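Local structure of putative peptidase (Chlamydophila abortus, 3CE2) at residues Gln21-Asp25 / Gly360-Tyr365; Arg157-His161 / Tyr272-Ile276; Lys326-Phe330 / Leu388-Leu394; Asp421-Phe427 / Gly570-Leu576. The protein is probably a zinc-dependent oligopeptidase of the M3B family that cleaves a variety of small bioactive peptides. All coordinates share one frame; numbering follows the deposited sequence.

Interaction 1. Residues Gln21-Asp25 / Gly360-Tyr365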
loop_
_atom_site.group_PDB
_atom_site.type_symbol
_atom_site.label_atom_id
_atom_site.label_comp_id
_atom_site.label_asym_id
_atom_site.label_seq_id
_atom_site.Cartn_x
_atom_site.Cartn_y
_atom_site.Cartn_z
ATOM N N GLN A 21 21.276 4.336 -22.688
ATOM C CA GLN A 21 20.419 3.190 -22.992
ATOM C C GLN A 21 20.080 2.406 -21.719
ATOM O O GLN A 21 19.232 1.528 -21.703
ATOM C CB GLN A 21 21.070 2.274 -24.042
ATOM C CG GLN A 21 22.606 2.297 -24.032
ATOM C CD GLN A 21 23.228 0.989 -24.529
ATOM O OE1 GLN A 21 22.519 0.026 -24.834
ATOM N NE2 GLN A 21 24.559 0.949 -24.597
ATOM N N ASP A 22 20.742 2.738 -20.631
ATOM C CA ASP A 22 20.470 2.065 -19.386
ATOM C C ASP A 22 19.547 2.908 -18.515
ATOM O O ASP A 22 19.118 2.489 -17.446
ATOM C CB ASP A 22 21.787 1.764 -18.688
ATOM C CG ASP A 22 22.546 0.636 -19.358
ATOM O OD1 ASP A 22 21.955 -0.031 -20.242
ATOM O OD2 ASP A 22 23.721 0.410 -18.993
ATOM N N CYS A 23 19.212 4.089 -19.008
ATOM C CA CYS A 23 18.481 5.053 -18.227
ATOM C C CYS A 23 17.120 5.341 -18.806
ATOM O O CYS A 23 16.876 5.130 -19.986
ATOM C CB CYS A 23 19.275 6.357 -18.148
ATOM S SG CYS A 23 20.963 6.042 -17.705
ATOM N N TRP A 24 16.240 5.834 -17.955
ATOM C CA TRP A 24 14.976 6.254 -18.428
ATOM C C TRP A 24 15.191 7.520 -19.236
ATOM O O TRP A 24 16.213 8.204 -19.082
ATOM C CB TRP A 24 13.978 6.470 -17.286
ATOM C CG TRP A 24 14.450 7.290 -16.148
ATOM C CD1 TRP A 24 15.357 8.311 -16.174
ATOM C CD2 TRP A 24 14.004 7.181 -14.793
ATOM N NE1 TRP A 24 15.514 8.834 -14.916
ATOM C CE2 TRP A 24 14.699 8.155 -14.047
ATOM C CE3 TRP A 24 13.088 6.346 -14.137
ATOM C CZ2 TRP A 24 14.510 8.321 -12.674
ATOM C CZ3 TRP A 24 12.895 6.514 -12.771
ATOM C CH2 TRP A 24 13.602 7.494 -12.057
ATOM N N ASP A 25 14.220 7.789 -20.116
ATOM C CA ASP A 25 14.206 8.952 -20.984
ATOM C C ASP A 25 13.109 9.895 -20.530
ATOM O O ASP A 25 11.918 9.680 -20.801
ATOM C CB ASP A 25 13.983 8.536 -22.439
ATOM C CG ASP A 25 13.764 9.736 -23.374
ATOM O OD1 ASP A 25 14.023 10.893 -22.985
ATOM O OD2 ASP A 25 13.323 9.517 -24.515
ATOM N N GLY A 360 12.043 3.711 -22.991
ATOM C CA GLY A 360 12.720 4.458 -21.930
ATOM C C GLY A 360 11.967 4.648 -20.615
ATOM O O GLY A 360 12.080 5.682 -19.968
ATOM N N TRP A 361 11.190 3.655 -20.213
ATOM C CA TRP A 361 10.462 3.740 -18.957
ATOM C C TRP A 361 11.396 3.556 -17.749
ATOM O O TRP A 361 11.199 4.156 -16.689
ATOM C CB TRP A 361 9.410 2.640 -18.915
ATOM C CG TRP A 361 8.234 2.872 -19.793
ATOM C CD1 TRP A 361 8.137 3.760 -20.831
ATOM C CD2 TRP A 361 6.978 2.199 -19.720
ATOM N NE1 TRP A 361 6.894 3.683 -21.396
ATOM C CE2 TRP A 361 6.163 2.728 -20.738
ATOM C CE3 TRP A 361 6.460 1.202 -18.886
ATOM C CZ2 TRP A 361 4.856 2.289 -20.953
ATOM C CZ3 TRP A 361 5.169 0.760 -19.097
ATOM C CH2 TRP A 361 4.377 1.302 -20.123
ATOM N N VAL A 362 12.407 2.718 -17.943
ATOM C CA VAL A 362 13.187 2.152 -16.865
ATOM C C VAL A 362 14.551 2.766 -16.684
ATOM O O VAL A 362 15.349 2.797 -17.608
ATOM C CB VAL A 362 13.500 0.707 -17.179
ATOM C CG1 VAL A 362 13.585 -0.081 -15.899
ATOM C CG2 VAL A 362 12.448 0.149 -18.115
ATOM N N ASP A 363 14.834 3.211 -15.475
ATOM C CA ASP A 363 16.215 3.403 -15.072
ATOM C C ASP A 363 16.733 2.108 -14.431
ATOM O O ASP A 363 16.424 1.809 -13.284
ATOM C CB ASP A 363 16.317 4.570 -14.104
ATOM C CG ASP A 363 17.606 5.324 -14.261
ATOM O OD1 ASP A 363 17.795 5.980 -15.308
ATOM O OD2 ASP A 363 18.430 5.253 -13.335
ATOM N N LYS A 364 17.524 1.342 -15.165
ATOM C CA LYS A 364 17.820 -0.046 -14.767
ATOM C C LYS A 364 18.716 -0.357 -13.563
ATOM O O LYS A 364 18.436 -1.295 -12.809
ATOM C CB LYS A 364 18.391 -0.816 -15.960
ATOM C CG LYS A 364 17.416 -0.965 -17.095
ATOM C CD LYS A 364 18.033 -1.736 -18.231
ATOM C CE LYS A 364 17.407 -1.350 -19.524
ATOM N NZ LYS A 364 18.503 -1.067 -20.465
ATOM N N TYR A 365 19.833 0.355 -13.426
ATOM C CA TYR A 365 20.942 -0.160 -12.615
ATOM C C TYR A 365 21.417 0.786 -11.530
ATOM O O TYR A 365 21.120 1.973 -11.550
ATOM C CB TYR A 365 22.143 -0.468 -13.504
ATOM C CG TYR A 365 21.953 -1.489 -14.587
ATOM C CD1 TYR A 365 21.630 -2.811 -14.290
ATOM C CD2 TYR A 365 22.184 -1.155 -15.918
ATOM C CE1 TYR A 365 21.484 -3.775 -15.317
ATOM C CE2 TYR A 365 22.051 -2.103 -16.952
ATOM C CZ TYR A 365 21.701 -3.404 -16.644
ATOM O OH TYR A 365 21.548 -4.320 -17.668
#

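Interaction 2. Residues Arg157-His161 / Tyr272-Ile276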
loop_
_atom_site.group_PDB
_atom_site.type_symbol
_atom_site.label_atom_id
_atom_site.label_comp_id
_atom_site.label_asym_id
_atom_site.label_seq_id
_atom_site.Cartn_x
_atom_site.Cartn_y
_atom_site.Cartn_z
ATOM N N ARG A 157 -19.928 14.767 0.129
ATOM C CA ARG A 157 -20.330 13.739 1.079
ATOM C C ARG A 157 -19.884 14.081 2.499
ATOM O O ARG A 157 -20.372 13.503 3.474
ATOM C CB ARG A 157 -19.772 12.361 0.661
ATOM C CG ARG A 157 -20.732 11.609 -0.248
ATOM C CD ARG A 157 -20.136 10.332 -0.849
ATOM N NE ARG A 157 -20.241 9.195 0.061
ATOM C CZ ARG A 157 -19.248 8.777 0.830
ATOM N NH1 ARG A 157 -18.059 9.396 0.771
ATOM N NH2 ARG A 157 -19.452 7.742 1.636
ATOM N N LEU A 158 -18.949 15.016 2.612
ATOM C CA LEU A 158 -18.351 15.345 3.904
ATOM C C LEU A 158 -19.168 16.376 4.681
ATOM O O LEU A 158 -18.930 16.616 5.861
ATOM C CB LEU A 158 -16.895 15.817 3.726
ATOM C CG LEU A 158 -15.937 14.675 3.329
ATOM C CD1 LEU A 158 -14.502 15.132 3.036
ATOM C CD2 LEU A 158 -15.980 13.574 4.368
ATOM N N SER A 159 -20.132 16.977 4.005
ATOM C CA SER A 159 -20.988 17.997 4.597
ATOM C C SER A 159 -21.709 17.480 5.846
ATOM O O SER A 159 -21.763 18.165 6.858
ATOM C CB SER A 159 -22.025 18.445 3.563
ATOM O OG SER A 159 -22.851 17.336 3.196
ATOM N N ILE A 160 -22.267 16.278 5.778
ATOM C CA ILE A 160 -23.023 15.762 6.910
ATOM C C ILE A 160 -22.165 15.365 8.133
ATOM O O ILE A 160 -22.695 14.954 9.168
ATOM C CB ILE A 160 -23.914 14.582 6.477
ATOM C CG1 ILE A 160 -23.066 13.411 5.970
ATOM C CG2 ILE A 160 -24.869 15.026 5.380
ATOM C CD1 ILE A 160 -23.872 12.101 5.804
ATOM N N HIS A 161 -20.843 15.462 8.005
ATOM C CA HIS A 161 -19.931 15.172 9.113
ATOM C C HIS A 161 -18.957 16.338 9.253
ATOM O O HIS A 161 -17.797 16.137 9.571
ATOM C CB HIS A 161 -19.127 13.880 8.866
ATOM C CG HIS A 161 -19.962 12.646 8.706
ATOM N ND1 HIS A 161 -20.553 11.999 9.770
ATOM C CD2 HIS A 161 -20.265 11.908 7.611
ATOM C CE1 HIS A 161 -21.211 10.935 9.338
ATOM N NE2 HIS A 161 -21.053 10.856 8.028
ATOM N N TYR A 272 -15.575 5.910 5.599
ATOM C CA TYR A 272 -16.480 6.810 4.902
ATOM C C TYR A 272 -15.870 7.397 3.638
ATOM O O TYR A 272 -16.503 7.417 2.581
ATOM C CB TYR A 272 -16.934 7.929 5.845
ATOM C CG TYR A 272 -18.071 8.758 5.306
ATOM C CD1 TYR A 272 -19.369 8.235 5.212
ATOM C CD2 TYR A 272 -17.848 10.061 4.870
ATOM C CE1 TYR A 272 -20.413 9.002 4.705
ATOM C CE2 TYR A 272 -18.881 10.840 4.385
ATOM C CZ TYR A 272 -20.160 10.316 4.295
ATOM O OH TYR A 272 -21.169 11.131 3.803
ATOM N N HIS A 273 -14.649 7.894 3.759
ATOM C CA HIS A 273 -13.966 8.495 2.640
ATOM C C HIS A 273 -14.147 7.634 1.386
ATOM O O HIS A 273 -14.578 8.110 0.337
ATOM C CB HIS A 273 -12.478 8.678 2.978
ATOM C CG HIS A 273 -11.670 9.265 1.858
ATOM N ND1 HIS A 273 -12.075 10.383 1.147
ATOM C CD2 HIS A 273 -10.479 8.892 1.325
ATOM C CE1 HIS A 273 -11.173 10.663 0.221
ATOM N NE2 HIS A 273 -10.194 9.778 0.311
ATOM N N ASN A 274 -13.827 6.358 1.505
ATOM C CA ASN A 274 -13.918 5.431 0.388
ATOM C C ASN A 274 -15.293 4.819 0.233
ATOM O O ASN A 274 -15.492 3.930 -0.598
ATOM C CB ASN A 274 -12.925 4.305 0.588
ATOM C CG ASN A 274 -11.551 4.671 0.135
ATOM O OD1 ASN A 274 -10.560 4.208 0.705
ATOM N ND2 ASN A 274 -11.467 5.499 -0.914
ATOM N N ASN A 275 -16.230 5.277 1.056
ATOM C CA ASN A 275 -17.584 4.774 1.007
ATOM C C ASN A 275 -17.692 3.253 1.176
ATOM O O ASN A 275 -18.396 2.586 0.420
ATOM C CB ASN A 275 -18.217 5.151 -0.311
ATOM C CG ASN A 275 -19.698 5.000 -0.268
ATOM O OD1 ASN A 275 -20.269 4.894 0.816
ATOM N ND2 ASN A 275 -20.342 4.973 -1.429
ATOM N N ILE A 276 -17.008 2.699 2.169
ATOM C CA ILE A 276 -17.065 1.270 2.391
ATOM C C ILE A 276 -18.080 0.926 3.490
ATOM O O ILE A 276 -18.061 1.514 4.572
ATOM C CB ILE A 276 -15.693 0.749 2.792
ATOM C CG1 ILE A 276 -14.617 1.362 1.878
ATOM C CG2 ILE A 276 -15.673 -0.798 2.830
ATOM C CD1 ILE A 276 -14.301 0.553 0.695
#

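Interaction 3. Residues Lys326-Phe330 / Leu388-Leu394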
loop_
_atom_site.group_PDB
_atom_site.type_symbol
_atom_site.label_atom_id
_atom_site.label_comp_id
_atom_site.label_asym_id
_atom_site.label_seq_id
_atom_site.Cartn_x
_atom_site.Cartn_y
_atom_site.Cartn_z
ATOM N N LYS A 326 19.782 -18.832 -9.331
ATOM C CA LYS A 326 20.184 -18.375 -10.657
ATOM C C LYS A 326 20.386 -16.858 -10.740
ATOM O O LYS A 326 20.009 -16.111 -9.845
ATOM C CB LYS A 326 19.161 -18.848 -11.697
ATOM C CG LYS A 326 18.763 -20.326 -11.529
ATOM C CD LYS A 326 17.344 -20.661 -12.052
ATOM C CE LYS A 326 17.336 -21.107 -13.532
ATOM N NZ LYS A 326 17.336 -19.981 -14.533
ATOM N N LYS A 327 21.010 -16.417 -11.819
ATOM C CA LYS A 327 21.222 -15.005 -12.062
ATOM C C LYS A 327 20.694 -14.636 -13.446
ATOM O O LYS A 327 20.884 -15.382 -14.404
ATOM C CB LYS A 327 22.704 -14.678 -11.958
ATOM C CG LYS A 327 23.273 -14.932 -10.575
ATOM C CD LYS A 327 22.738 -13.931 -9.538
ATOM C CE LYS A 327 23.193 -14.288 -8.118
ATOM N NZ LYS A 327 23.286 -13.078 -7.254
ATOM N N TYR A 328 20.033 -13.488 -13.552
ATOM C CA TYR A 328 19.369 -13.104 -14.789
ATOM C C TYR A 328 19.928 -11.790 -15.299
ATOM O O TYR A 328 20.032 -10.825 -14.539
ATOM C CB TYR A 328 17.866 -12.935 -14.538
ATOM C CG TYR A 328 17.144 -14.209 -14.122
ATOM C CD1 TYR A 328 16.506 -15.004 -15.079
ATOM C CD2 TYR A 328 17.088 -14.619 -12.784
ATOM C CE1 TYR A 328 15.843 -16.174 -14.729
ATOM C CE2 TYR A 328 16.424 -15.799 -12.424
ATOM C CZ TYR A 328 15.803 -16.568 -13.412
ATOM O OH TYR A 328 15.130 -17.737 -13.113
ATOM N N THR A 329 20.284 -11.731 -16.577
ATOM C CA THR A 329 20.567 -10.433 -17.176
ATOM C C THR A 329 19.263 -9.641 -17.239
ATOM O O THR A 329 18.179 -10.205 -17.101
ATOM C CB THR A 329 21.118 -10.534 -18.623
ATOM O OG1 THR A 329 20.173 -11.225 -19.451
ATOM C CG2 THR A 329 22.445 -11.248 -18.654
ATOM N N PHE A 330 19.355 -8.339 -17.464
ATOM C CA PHE A 330 18.145 -7.589 -17.635
ATOM C C PHE A 330 17.333 -8.256 -18.743
ATOM O O PHE A 330 16.169 -8.618 -18.549
ATOM C CB PHE A 330 18.419 -6.126 -17.957
ATOM C CG PHE A 330 17.212 -5.261 -17.760
ATOM C CD1 PHE A 330 16.831 -4.869 -16.473
ATOM C CD2 PHE A 330 16.414 -4.904 -18.842
ATOM C CE1 PHE A 330 15.710 -4.106 -16.274
ATOM C CE2 PHE A 330 15.300 -4.139 -18.660
ATOM C CZ PHE A 330 14.938 -3.736 -17.366
ATOM N N LEU A 388 14.583 1.255 -10.934
ATOM C CA LEU A 388 15.101 -0.029 -10.476
ATOM C C LEU A 388 16.541 0.110 -9.939
ATOM O O LEU A 388 17.254 1.097 -10.227
ATOM C CB LEU A 388 15.113 -1.011 -11.661
ATOM C CG LEU A 388 14.099 -2.146 -11.872
ATOM C CD1 LEU A 388 12.702 -1.762 -11.534
ATOM C CD2 LEU A 388 14.151 -2.676 -13.301
ATOM N N ASN A 389 16.971 -0.882 -9.165
ATOM C CA ASN A 389 18.384 -1.058 -8.831
ATOM C C ASN A 389 18.765 -2.496 -9.171
ATOM O O ASN A 389 19.079 -3.312 -8.300
ATOM C CB ASN A 389 18.635 -0.715 -7.365
ATOM C CG ASN A 389 18.830 0.780 -7.157
ATOM O OD1 ASN A 389 19.881 1.337 -7.506
ATOM N ND2 ASN A 389 17.806 1.446 -6.611
ATOM N N TYR A 390 18.690 -2.803 -10.462
ATOM C CA TYR A 390 18.629 -4.184 -10.906
ATOM C C TYR A 390 19.924 -4.906 -10.591
ATOM O O TYR A 390 20.972 -4.467 -11.019
ATOM C CB TYR A 390 18.302 -4.268 -12.405
ATOM C CG TYR A 390 18.104 -5.688 -12.806
ATOM C CD1 TYR A 390 16.916 -6.338 -12.511
ATOM C CD2 TYR A 390 19.136 -6.419 -13.400
ATOM C CE1 TYR A 390 16.737 -7.688 -12.827
ATOM C CE2 TYR A 390 18.968 -7.760 -13.724
ATOM C CZ TYR A 390 17.765 -8.396 -13.430
ATOM O OH TYR A 390 17.569 -9.731 -13.744
ATOM N N THR A 391 19.860 -6.007 -9.843
ATOM C CA THR A 391 21.095 -6.726 -9.457
ATOM C C THR A 391 21.209 -8.149 -10.019
ATOM O O THR A 391 22.286 -8.732 -9.996
ATOM C CB THR A 391 21.380 -6.723 -7.897
ATOM O OG1 THR A 391 20.232 -7.187 -7.164
ATOM C CG2 THR A 391 21.753 -5.322 -7.412
ATOM N N GLY A 392 20.114 -8.709 -10.520
ATOM C CA GLY A 392 20.195 -9.975 -11.240
ATOM C C GLY A 392 19.609 -11.192 -10.555
ATOM O O GLY A 392 19.743 -12.301 -11.061
ATOM N N THR A 393 18.950 -11.003 -9.418
ATOM C CA THR A 393 18.404 -12.135 -8.658
ATOM C C THR A 393 16.932 -12.354 -8.990
ATOM O O THR A 393 16.287 -11.507 -9.616
ATOM C CB THR A 393 18.485 -11.884 -7.124
ATOM O OG1 THR A 393 17.567 -10.833 -6.770
ATOM C CG2 THR A 393 19.923 -11.494 -6.661
ATOM N N LEU A 394 16.387 -13.478 -8.540
ATOM C CA LEU A 394 14.970 -13.745 -8.715
ATOM C C LEU A 394 14.113 -12.689 -8.004
ATOM O O LEU A 394 13.071 -12.279 -8.530
ATOM C CB LEU A 394 14.611 -15.154 -8.225
ATOM C CG LEU A 394 13.190 -15.660 -8.549
ATOM C CD1 LEU A 394 12.950 -15.725 -10.065
ATOM C CD2 LEU A 394 12.890 -17.004 -7.884
#

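Interaction 4. Residues Asp421-Phe427 / Gly570-Leu576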
loop_
_atom_site.group_PDB
_atom_site.type_symbol
_atom_site.label_atom_id
_atom_site.label_comp_id
_atom_site.label_asym_id
_atom_site.label_seq_id
_atom_site.Cartn_x
_atom_site.Cartn_y
_atom_site.Cartn_z
ATOM N N ASP A 421 -9.661 12.160 -12.682
ATOM C CA ASP A 421 -10.258 10.875 -12.358
ATOM C C ASP A 421 -9.225 9.794 -12.510
ATOM O O ASP A 421 -9.493 8.644 -12.220
ATOM C CB ASP A 421 -11.427 10.559 -13.299
ATOM C CG ASP A 421 -12.768 11.078 -12.795
ATOM O OD1 ASP A 421 -12.821 11.820 -11.792
ATOM O OD2 ASP A 421 -13.796 10.733 -13.419
ATOM N N ALA A 422 -8.036 10.158 -12.952
ATOM C CA ALA A 422 -7.036 9.162 -13.366
ATOM C C ALA A 422 -6.285 8.434 -12.253
ATOM O O ALA A 422 -5.817 7.317 -12.440
ATOM C CB ALA A 422 -6.048 9.799 -14.306
ATOM N N GLN A 423 -6.136 9.070 -11.105
ATOM C CA GLN A 423 -5.381 8.470 -10.033
ATOM C C GLN A 423 -6.276 7.522 -9.247
ATOM O O GLN A 423 -7.242 7.964 -8.634
ATOM C CB GLN A 423 -4.840 9.559 -9.099
ATOM C CG GLN A 423 -4.037 8.974 -7.948
ATOM C CD GLN A 423 -2.946 8.022 -8.453
ATOM O OE1 GLN A 423 -3.045 6.791 -8.310
ATOM N NE2 GLN A 423 -1.926 8.591 -9.095
ATOM N N TYR A 424 -5.973 6.225 -9.251
ATOM C CA TYR A 424 -6.779 5.258 -8.485
ATOM C C TYR A 424 -6.481 5.437 -7.013
ATOM O O TYR A 424 -5.392 5.834 -6.658
ATOM C CB TYR A 424 -6.496 3.839 -8.931
ATOM C CG TYR A 424 -5.042 3.557 -9.176
ATOM C CD1 TYR A 424 -4.158 3.348 -8.114
ATOM C CD2 TYR A 424 -4.545 3.492 -10.471
ATOM C CE1 TYR A 424 -2.820 3.093 -8.354
ATOM C CE2 TYR A 424 -3.204 3.233 -10.723
ATOM C CZ TYR A 424 -2.347 3.035 -9.668
ATOM O OH TYR A 424 -1.006 2.780 -9.933
ATOM N N PRO A 425 -7.446 5.161 -6.137
ATOM C CA PRO A 425 -7.120 5.448 -4.738
ATOM C C PRO A 425 -6.216 4.364 -4.138
ATOM O O PRO A 425 -5.976 3.326 -4.779
ATOM C CB PRO A 425 -8.489 5.432 -4.053
ATOM C CG PRO A 425 -9.266 4.411 -4.818
ATOM C CD PRO A 425 -8.784 4.567 -6.280
ATOM N N ILE A 426 -5.728 4.615 -2.921
ATOM C CA ILE A 426 -4.765 3.722 -2.253
ATOM C C ILE A 426 -5.350 2.323 -2.084
ATOM O O ILE A 426 -4.678 1.321 -2.305
ATOM C CB ILE A 426 -4.345 4.269 -0.872
ATOM C CG1 ILE A 426 -3.641 5.630 -1.006
ATOM C CG2 ILE A 426 -3.456 3.259 -0.133
ATOM C CD1 ILE A 426 -2.159 5.552 -1.436
ATOM N N PHE A 427 -6.618 2.278 -1.697
ATOM C CA PHE A 427 -7.352 1.042 -1.593
ATOM C C PHE A 427 -7.150 0.121 -2.810
ATOM O O PHE A 427 -7.288 -1.072 -2.700
ATOM C CB PHE A 427 -8.841 1.374 -1.415
ATOM C CG PHE A 427 -9.713 0.177 -1.178
ATOM C CD1 PHE A 427 -10.185 -0.111 0.092
ATOM C CD2 PHE A 427 -10.055 -0.668 -2.223
ATOM C CE1 PHE A 427 -10.977 -1.218 0.314
ATOM C CE2 PHE A 427 -10.834 -1.769 -1.997
ATOM C CZ PHE A 427 -11.297 -2.045 -0.721
ATOM N N GLY A 570 -8.946 3.916 -13.476
ATOM C CA GLY A 570 -8.362 4.915 -12.583
ATOM C C GLY A 570 -9.155 5.071 -11.304
ATOM O O GLY A 570 -9.536 4.090 -10.659
ATOM N N GLY A 571 -9.437 6.312 -10.938
ATOM C CA GLY A 571 -10.246 6.585 -9.756
ATOM C C GLY A 571 -11.585 7.210 -10.119
ATOM O O GLY A 571 -12.021 8.144 -9.459
ATOM N N SER A 572 -12.251 6.683 -11.151
ATOM C CA SER A 572 -13.489 7.287 -11.657
ATOM C C SER A 572 -14.734 7.031 -10.811
ATOM O O SER A 572 -15.788 7.609 -11.048
ATOM C CB SER A 572 -13.752 6.853 -13.097
ATOM O OG SER A 572 -13.581 5.466 -13.248
ATOM N N ASP A 573 -14.617 6.182 -9.812
ATOM C CA ASP A 573 -15.747 5.925 -8.963
ATOM C C ASP A 573 -15.184 5.444 -7.634
ATOM O O ASP A 573 -13.975 5.269 -7.506
ATOM C CB ASP A 573 -16.598 4.841 -9.610
ATOM C CG ASP A 573 -18.067 4.900 -9.201
ATOM O OD1 ASP A 573 -18.445 5.601 -8.230
ATOM O OD2 ASP A 573 -18.861 4.212 -9.871
ATOM N N PHE A 574 -16.047 5.232 -6.651
ATOM C CA PHE A 574 -15.647 4.582 -5.410
ATOM C C PHE A 574 -15.032 3.234 -5.703
ATOM O O PHE A 574 -15.476 2.526 -6.604
ATOM C CB PHE A 574 -16.850 4.439 -4.477
ATOM C CG PHE A 574 -17.396 5.762 -4.020
ATOM C CD1 PHE A 574 -16.614 6.615 -3.228
ATOM C CD2 PHE A 574 -18.654 6.196 -4.431
ATOM C CE1 PHE A 574 -17.092 7.853 -2.832
ATOM C CE2 PHE A 574 -19.135 7.440 -4.022
ATOM C CZ PHE A 574 -18.357 8.264 -3.234
ATOM N N PRO A 575 -13.998 2.870 -4.945
ATOM C CA PRO A 575 -13.241 1.633 -5.239
ATOM C C PRO A 575 -14.076 0.349 -5.330
ATOM O O PRO A 575 -13.808 -0.488 -6.194
ATOM C CB PRO A 575 -12.233 1.537 -4.089
ATOM C CG PRO A 575 -12.721 2.539 -3.020
ATOM C CD PRO A 575 -13.484 3.598 -3.767
ATOM N N LEU A 576 -15.069 0.171 -4.461
ATOM C CA LEU A 576 -15.868 -1.059 -4.562
ATOM C C LEU A 576 -16.709 -1.059 -5.829
ATOM O O LEU A 576 -16.902 -2.113 -6.454
ATOM C CB LEU A 576 -16.752 -1.298 -3.337
ATOM C CG LEU A 576 -16.057 -1.462 -1.976
ATOM C CD1 LEU A 576 -17.086 -1.705 -0.896
ATOM C CD2 LEU A 576 -14.935 -2.531 -1.955
#

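Interaction 1. Residues Gln21-Asp25 / Gly360-Tyr365
Three backbone or carboxylate bonds run between Gln21-Asp25 and Gly360-Tyr365. At one end Asp25 N donates to Gly360 O (3.0 Å); at the other Lys364 N donates to Asp22 O (3.0 Å). Between them Asp363 OD1 offers its anti lone pair to Trp24 N at 3.1 Å. The chain of Lys364 bends at its last torsion (chi4 131°), and NZ hydrogen-bonds to Gln21 O at 3.0 Å, with a long salt bridge to Asp22 OD1 beside it. Around the rings, the carboxylate of Asp22 comes to the edge of Tyr365, the two planes nearly perpendicular (84°), while Asp363 CB lies over the face of Trp24, 3.8 Å from the centroid of its six-membered ring, a CH-pi contact. Asp363 therefore serves Trp24 twice, through its CB and through OD1, and its OD2 is turned to Arg15 and Lys370, which would probably favour the charged carboxylate. Trp24 NE1 in turn bonds to Gln96 of helix 66-96. The contact thus lays the loop preceding helix 33-42 along strand 362-363, an edge strand of the small mixed sheet that runs parallel to strand 385-387.

Interaction 2. Residues Arg157-His161 / Tyr272-Ile276
Both faces of the Tyr272 ring are taken by residues of Arg157-His161. The guanidinium of Arg157 lies on one face as an offset stack with cation-pi character, its CZ 4.0 Å from the ring centroid and the planes 21° apart. His161 turns its CD2 edge to the opposite face in a T-shaped pair, the planes 77° apart. At the rim, Leu158 CD2 comes to 4.0 Å from CE2 of Tyr272 in the ring plane, and the phenol OH donates to Arg157 O. Arg157 also grips the backbone of its stacking partner end-on: NH1 and NH2 both reach Tyr272 O, each at 3.1 Å, and the oxygen lies near the guanidinium plane. A bend at chi3 (84°) folds the arginine back so that stack and grip are made together. Tyr272 O accepts a third bond from Asn275 N, in the Schellman motif that ends helix 266-271, and Asn275 CB covers the other face of the guanidinium. His161 is fixed through ND1 to Lys261 O and stacks with Tyr263. This surface contact joins the loop between helices 149-156 and 165-174 to the one between helices 266-271 and 278-289, with Phe574, just before helix 575-581, packed against Arg157 and Asn275.

Interaction 3. Residues Lys326-Phe330 / Leu388-Leu394
Leu388 opens the contact by setting CD2 against the edge of Phe330, 3.6 Å from CE1. Two residues on, Tyr390 directs its side chain at the loop Lys326-Phe330, with CG anti to its own backbone N (chi1 -174°), and there offers a face to the edge of Phe330. The T-shaped pair has centroids 5.5 Å apart and planes at 83°. The same torsion carries the phenol OH to Tyr328 O, a 2.8 Å bond in which the hydroxyl stands well above the carbonyl plane. Gly392 folds its own N over the other face of Tyr390 and accepts from Tyr328 N through its O, also at 2.8 Å; its positive phi (110°) suits glycine. The same oxygen receives a CA-H...O contact from Lys327, and Gly392 CA returns one to Tyr328 O. Thr393, the N-cap of helix 394-416, lays CG2 beside Lys327 NZ. Leu394 then runs alongside Tyr328, CD1 to CE2 4.2 Å. The lead-in to helix 330-340 is thereby pinned against that of the helix bearing the zinc ligands His402 and His406. Neutral backbone and phenol groups pair with each other here, Tyr328 N and O both being satisfied across the contact.

Interaction 4. Residues Asp421-Phe427 / Gly570-Leu576
A trans first torsion (chi1 -175°) turns the Phe427 ring toward Pro575, and Leu576 turns its CD2 branch to the same ring. Pro575 CB lies 3.6 Å from CD2 of Phe427, and Leu576 CD2 is 3.9 Å from its CZ. Pro425 adds a looser touch, CG to CB of Pro575 at 4.2 Å, so the first turn of helix 575-581 is met by a proline and an aromatic ring together. At the other end Gly570, which has positive phi where it leaves the preceding helix, and Gly571 let the two backbones come together directly. Gly571 N donates to Asp421 O at 2.7 Å, and Gly571 CA lies against Gln423 O. Tyr424 rests CB on Gly570 O (3.5 Å), while its ring leads away to stack with His409 and comes about 4 Å from the side chain of His406, a zinc ligand with His402 and Glu430. The buried contact thus fastens the loop between helix 394-416, which carries the HExxH motif, and helix 431-447 onto the loop between helices 559-567 and 575-581, with Phe427 also lying on helix 536-553.

In the fold
From the N terminus, interaction 1 closes the longest loop, bringing the lead-in to helix 33-42 back to strand 362-363 across 334 residues. Interaction 2 is nested inside that loop, on the opposite side of the chain's centre, and joins two interhelical loops. Interaction 3 opens before interaction 1 has closed, so the two cross; they also touch, since Lys364 O probably bonds to Tyr390 N and Asp363 O to Leu388 N. Interaction 4 follows in series, within the M3 peptidase region. It meets interaction 2 where Ile276 packs on Leu576 and Asn274 on Pro575, and thereby ties the surface loops to the buried loop beyond the zinc-binding helix 394-416.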